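PDB 3LJN: hypothetical protein from Leishmania major, which is of unknown function but contains ankyrin repeats, a scaffold that commonly serves to bind other proteins and may do so here. Local coordinates for residues V252-V257 with E304-L308; Y277-V283 with L309-L313. One frame throughout, in Å; residues are numbered along the deposited sequence.

Contact 1 of 2, residues V252-V257 with E304-L308; sequences VRAAMV and EVLQL
Val257 and Val305 form the closest backbone pair, their CA atoms 5.8 Å apart, where the turn after helix 247-253 runs up against helix 300-317. The turn separates helix 247-253 from helix 257-266, a helix-turn-helix like those of ankyrin repeats: Ala255 leaves helical geometry with a positive phi of 67°, and Met256, modelled as selenomethionine, occupies the N-cap position of the next helix. No hydrogen bond spans the segments; van der Waals contacts join them, methyl to methyl or to backbone or carboxylate oxygen. Val305 and Val257 contribute most of the buried surface. Val305 CG1, anti to the carbonyl carbon (chi1 -65°), faces the turn and meets Val257 CG2 at 4.3 Å and the backbone around Ala255 O, while Val305 CG2 lies 3.9 Å from Val252 O. Val252 O also accepts from Ala255 N at 2.9 Å, at the end of helix 247-253. Val305 also packs on Thr260, and Leu308 on Leu264, which carries the contact onto helix 257-266. At the more exposed margin the extended side chain of Glu304 crosses that of Val257 at about a right angle, its carboxylate lying against both valine methyls. One turn further on, Leu308 CD1 reaches Val257 CG1 at 4.2 Å.

Contact 2 of 2, residues Y277-V283 with L309-L313; sequences YHNGTTV and LQEKL
Val283 N donates to Gln310 OE1 at 3.0 Å, and an N-H...O angle of 170° marks this as a nearly straight bond. The donor does not lie in the plane of the amide carbonyl but is tilted 24° from it. At the other end of the same amide, Gln310 NE2 makes a weak bond to Thr281 O, 3.3 Å long. One glutamine side chain therefore takes hold of a backbone N-H and a backbone carbonyl two residues apart, and the pair of bonds should limit rotation of its amide. The bend at chi2 (62°) brings the amide to the loop, and the side chain runs antiparallel past that of Val283; Val283 CG2 packs beside the amide and continues to Leu309 CG at 4.1 Å. These bonds fasten the irregular loop that follows helix 269-273 to helix 300-317, the last helix modelled in this ankyrin-repeat protein. One turn beyond Leu309, Leu313 spreads its two methyls over the loop. Leu313 CD1 sits over one face of the His278 ring, 3.6 Å from its centroid and offset toward the rim, a CH-pi contact; Leu313 CD2 packs against the peptide at Thr281 O and the ring carbon His278 CG. The imidazole is fixed by its nitrogens: Gly280 N donates to His278 ND1 at 3.1 Å close to the ring plane, and NE2 is hydrogen-bonded to Ile272 O. This pairing is consistent with a neutral ring carrying its proton on NE2. Leu309 turns its CD2 to Tyr277 CB at 4.4 Å, while the tyrosine side chain continues away from the helix to pack on Tyr249.

From the N terminus, the chain passes through 252-257, then 277-283, and returns along helix 300-317, which supplies 304-308 to contact 1 and 309-313 to contact 2. Contact 1 closes a loop containing helices 257-266 and 269-273; contact 2 closes a shorter one that starts inside the first and ends beyond it, so the two cross. Successive turns of one helix thus bind first the turn after helix 247-253 and then the loop after helix 269-273. The contact centres lie about 12 Å apart, and the sites touch directly: Leu306 CD2 packs 3.8 Å from Val283 CG1, and Arg253 meets Tyr277.

Contact 1 of 2, residues V252-V257 with E304-L308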
loop_
_atom_site.group_PDB
_atom_site.type_symbol
_atom_site.label_atom_id
_atom_site.label_comp_id
_atom_site.label_asym_id
_atom_site.label_seq_id
_atom_site.Cartn_x
_atom_site.Cartn_y
_atom_site.Cartn_z
ATOM N N VAL A 252 -14.136 -13.417 -16.422
ATOM C CA VAL A 252 -14.549 -14.007 -17.690
ATOM C C VAL A 252 -13.538 -13.619 -18.757
ATOM O O VAL A 252 -12.930 -14.502 -19.376
ATOM C CB VAL A 252 -15.977 -13.543 -18.095
ATOM C CG1 VAL A 252 -16.279 -13.930 -19.519
ATOM C CG2 VAL A 252 -17.013 -14.156 -17.156
ATOM N N ARG A 253 -13.340 -12.306 -18.922
ATOM C CA ARG A 253 -12.421 -11.749 -19.918
ATOM C C ARG A 253 -10.966 -12.181 -19.773
ATOM O O ARG A 253 -10.234 -12.227 -20.755
ATOM C CB ARG A 253 -12.448 -10.232 -19.864
ATOM C CG ARG A 253 -13.699 -9.613 -20.438
ATOM C CD ARG A 253 -13.341 -8.378 -21.197
ATOM N NE ARG A 253 -13.182 -7.204 -20.350
ATOM C CZ ARG A 253 -12.307 -6.216 -20.563
ATOM N NH1 ARG A 253 -11.444 -6.250 -21.584
ATOM N NH2 ARG A 253 -12.287 -5.181 -19.725
ATOM N N ALA A 254 -10.538 -12.473 -18.552
ATOM C CA ALA A 254 -9.183 -12.957 -18.320
ATOM C C ALA A 254 -9.058 -14.461 -18.545
ATOM O O ALA A 254 -7.975 -15.011 -18.335
ATOM C CB ALA A 254 -8.747 -12.614 -16.899
ATOM N N ALA A 255 -10.139 -15.109 -18.999
ATOM C CA ALA A 255 -10.271 -16.573 -18.974
ATOM C C ALA A 255 -10.351 -16.959 -17.495
ATOM O O ALA A 255 -11.308 -16.575 -16.829
ATOM C CB ALA A 255 -9.123 -17.251 -19.684
HETATM N N MSE A 256 -9.370 -17.650 -16.942
HETATM C CA MSE A 256 -9.323 -17.795 -15.478
HETATM C C MSE A 256 -10.571 -18.513 -15.003
HETATM O O MSE A 256 -11.545 -17.876 -14.606
HETATM C CB MSE A 256 -9.189 -16.431 -14.747
HETATM C CG MSE A 256 -7.822 -15.700 -14.935
HETATM SE SE MSE A 256 -7.413 -14.282 -13.553
HETATM C CE MSE A 256 -9.244 -13.986 -12.901
ATOM N N VAL A 257 -10.511 -19.844 -15.031
ATOM C CA VAL A 257 -11.693 -20.688 -14.889
ATOM C C VAL A 257 -12.112 -20.850 -13.430
ATOM O O VAL A 257 -13.279 -20.626 -13.095
ATOM C CB VAL A 257 -11.460 -22.079 -15.509
ATOM C CG1 VAL A 257 -12.753 -22.860 -15.529
ATOM C CG2 VAL A 257 -10.922 -21.959 -16.918
ATOM N N GLU A 304 -14.534 -22.758 -22.011
ATOM C CA GLU A 304 -15.017 -23.074 -20.666
ATOM C C GLU A 304 -15.718 -21.926 -19.940
ATOM O O GLU A 304 -16.879 -22.065 -19.587
ATOM C CB GLU A 304 -13.856 -23.589 -19.808
ATOM C CG GLU A 304 -14.293 -24.384 -18.571
ATOM C CD GLU A 304 -13.114 -25.070 -17.828
ATOM O OE1 GLU A 304 -11.931 -24.770 -18.155
ATOM O OE2 GLU A 304 -13.381 -25.905 -16.906
ATOM N N VAL A 305 -15.034 -20.805 -19.719
ATOM C CA VAL A 305 -15.635 -19.670 -18.979
ATOM C C VAL A 305 -16.993 -19.203 -19.536
ATOM O O VAL A 305 -17.856 -18.747 -18.781
ATOM C CB VAL A 305 -14.710 -18.440 -18.913
ATOM C CG1 VAL A 305 -13.456 -18.738 -18.123
ATOM C CG2 VAL A 305 -14.352 -17.984 -20.276
ATOM N N LEU A 306 -17.180 -19.323 -20.850
ATOM C CA LEU A 306 -18.404 -18.891 -21.508
ATOM C C LEU A 306 -19.462 -19.950 -21.436
ATOM O O LEU A 306 -20.652 -19.656 -21.499
ATOM C CB LEU A 306 -18.134 -18.603 -22.972
ATOM C CG LEU A 306 -17.192 -17.463 -23.334
ATOM C CD1 LEU A 306 -16.905 -17.561 -24.832
ATOM C CD2 LEU A 306 -17.815 -16.138 -22.967
ATOM N N GLN A 307 -19.033 -21.196 -21.354
ATOM C CA GLN A 307 -19.964 -22.280 -21.095
ATOM C C GLN A 307 -20.516 -22.161 -19.635
ATOM O O GLN A 307 -21.708 -22.332 -19.397
ATOM C CB GLN A 307 -19.285 -23.625 -21.386
ATOM C CG GLN A 307 -20.269 -24.750 -21.649
ATOM C CD GLN A 307 -19.687 -25.951 -22.429
ATOM O OE1 GLN A 307 -18.765 -25.803 -23.249
ATOM N NE2 GLN A 307 -20.261 -27.147 -22.191
ATOM N N LEU A 308 -19.641 -21.827 -18.680
ATOM C CA LEU A 308 -20.033 -21.593 -17.287
ATOM C C LEU A 308 -20.981 -20.428 -17.147
ATOM O O LEU A 308 -21.954 -20.495 -16.395
ATOM C CB LEU A 308 -18.818 -21.282 -16.412
ATOM C CG LEU A 308 -17.848 -22.416 -16.100
ATOM C CD1 LEU A 308 -16.868 -21.936 -15.043
ATOM C CD2 LEU A 308 -18.572 -23.682 -15.662
#

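Contact 2 of 2, residues Y277-V283 with L309-L313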
loop_
_atom_site.group_PDB
_atom_site.type_symbol
_atom_site.label_atom_id
_atom_site.label_comp_id
_atom_site.label_asym_id
_atom_site.label_seq_id
_atom_site.Cartn_x
_atom_site.Cartn_y
_atom_site.Cartn_z
ATOM N N TYR A 277 -22.222 -9.439 -22.042
ATOM C CA TYR A 277 -21.757 -10.520 -22.923
ATOM C C TYR A 277 -22.863 -11.488 -23.308
ATOM O O TYR A 277 -22.591 -12.521 -23.923
ATOM C CB TYR A 277 -20.589 -11.270 -22.278
ATOM C CG TYR A 277 -19.472 -10.327 -21.901
ATOM C CD1 TYR A 277 -19.060 -9.330 -22.795
ATOM C CD2 TYR A 277 -18.842 -10.397 -20.647
ATOM C CE1 TYR A 277 -18.058 -8.438 -22.468
ATOM C CE2 TYR A 277 -17.826 -9.497 -20.302
ATOM C CZ TYR A 277 -17.448 -8.523 -21.229
ATOM O OH TYR A 277 -16.454 -7.603 -20.965
ATOM N N HIS A 278 -24.105 -11.155 -22.963
ATOM C CA HIS A 278 -25.247 -11.918 -23.434
ATOM C C HIS A 278 -26.387 -10.981 -23.794
ATOM O O HIS A 278 -26.382 -9.816 -23.411
ATOM C CB HIS A 278 -25.687 -12.981 -22.413
ATOM C CG HIS A 278 -26.121 -12.425 -21.092
ATOM N ND1 HIS A 278 -27.368 -11.875 -20.892
ATOM C CD2 HIS A 278 -25.480 -12.349 -19.900
ATOM C CE1 HIS A 278 -27.469 -11.463 -19.640
ATOM N NE2 HIS A 278 -26.335 -11.736 -19.018
ATOM N N ASN A 279 -27.356 -11.507 -24.536
ATOM C CA ASN A 279 -28.481 -10.724 -25.026
ATOM C C ASN A 279 -29.765 -10.955 -24.231
ATOM O O ASN A 279 -30.861 -10.939 -24.788
ATOM C CB ASN A 279 -28.733 -11.093 -26.480
ATOM C CG ASN A 279 -29.323 -12.462 -26.628
ATOM O OD1 ASN A 279 -29.181 -13.305 -25.745
ATOM N ND2 ASN A 279 -30.006 -12.691 -27.735
ATOM N N GLY A 280 -29.624 -11.170 -22.931
ATOM C CA GLY A 280 -30.743 -11.602 -22.100
ATOM C C GLY A 280 -30.965 -13.114 -22.069
ATOM O O GLY A 280 -31.784 -13.617 -21.288
ATOM N N THR A 281 -30.238 -13.861 -22.892
ATOM C CA THR A 281 -30.556 -15.274 -23.043
ATOM C C THR A 281 -29.417 -16.159 -23.562
ATOM O O THR A 281 -29.220 -17.259 -23.056
ATOM C CB THR A 281 -31.793 -15.442 -23.943
ATOM O OG1 THR A 281 -31.988 -16.832 -24.231
ATOM C CG2 THR A 281 -31.644 -14.648 -25.246
ATOM N N THR A 282 -28.688 -15.699 -24.574
ATOM C CA THR A 282 -27.544 -16.451 -25.088
ATOM C C THR A 282 -26.267 -15.666 -24.859
ATOM O O THR A 282 -26.256 -14.448 -24.980
ATOM C CB THR A 282 -27.666 -16.747 -26.611
ATOM O OG1 THR A 282 -28.980 -17.229 -26.920
ATOM C CG2 THR A 282 -26.618 -17.783 -27.040
ATOM N N VAL A 283 -25.191 -16.374 -24.541
ATOM C CA VAL A 283 -23.871 -15.757 -24.459
ATOM C C VAL A 283 -23.292 -15.596 -25.873
ATOM O O VAL A 283 -23.340 -16.521 -26.675
ATOM C CB VAL A 283 -22.915 -16.581 -23.582
ATOM C CG1 VAL A 283 -21.554 -15.907 -23.491
ATOM C CG2 VAL A 283 -23.498 -16.739 -22.204
ATOM N N LEU A 309 -20.667 -19.343 -17.841
ATOM C CA LEU A 309 -21.539 -18.179 -17.864
ATOM C C LEU A 309 -22.902 -18.501 -18.468
ATOM O O LEU A 309 -23.899 -17.912 -18.068
ATOM C CB LEU A 309 -20.882 -17.035 -18.629
ATOM C CG LEU A 309 -21.673 -15.720 -18.691
ATOM C CD1 LEU A 309 -22.004 -15.140 -17.318
ATOM C CD2 LEU A 309 -20.890 -14.715 -19.508
ATOM N N GLN A 310 -22.949 -19.435 -19.415
ATOM C CA GLN A 310 -24.222 -19.869 -19.992
ATOM C C GLN A 310 -25.043 -20.653 -18.973
ATOM O O GLN A 310 -26.226 -20.371 -18.787
ATOM C CB GLN A 310 -23.993 -20.727 -21.240
ATOM C CG GLN A 310 -25.229 -20.972 -22.065
ATOM C CD GLN A 310 -25.812 -19.687 -22.599
ATOM O OE1 GLN A 310 -25.432 -19.207 -23.669
ATOM N NE2 GLN A 310 -26.742 -19.115 -21.855
ATOM N N GLU A 311 -24.408 -21.634 -18.327
ATOM C CA GLU A 311 -25.011 -22.389 -17.215
ATOM C C GLU A 311 -25.631 -21.466 -16.163
ATOM O O GLU A 311 -26.796 -21.629 -15.815
ATOM C CB GLU A 311 -23.983 -23.322 -16.545
ATOM C CG GLU A 311 -23.589 -24.545 -17.403
ATOM C CD GLU A 311 -22.483 -25.444 -16.789
ATOM O OE1 GLU A 311 -21.678 -24.958 -15.948
ATOM O OE2 GLU A 311 -22.410 -26.641 -17.170
ATOM N N LYS A 312 -24.873 -20.490 -15.673
ATOM C CA LYS A 312 -25.394 -19.609 -14.632
ATOM C C LYS A 312 -26.491 -18.692 -15.131
ATOM O O LYS A 312 -27.412 -18.381 -14.392
ATOM C CB LYS A 312 -24.290 -18.758 -14.008
ATOM C CG LYS A 312 -24.664 -18.160 -12.643
ATOM C CD LYS A 312 -24.780 -19.247 -11.554
ATOM C CE LYS A 312 -25.672 -18.788 -10.389
ATOM N NZ LYS A 312 -26.074 -19.910 -9.475
ATOM N N LEU A 313 -26.389 -18.239 -16.371
ATOM C CA LEU A 313 -27.443 -17.420 -16.947
ATOM C C LEU A 313 -28.762 -18.198 -17.059
ATOM O O LEU A 313 -29.840 -17.670 -16.779
ATOM C CB LEU A 313 -27.031 -16.917 -18.321
ATOM C CG LEU A 313 -28.027 -15.917 -18.903
ATOM C CD1 LEU A 313 -27.956 -14.602 -18.121
ATOM C CD2 LEU A 313 -27.781 -15.717 -20.396
#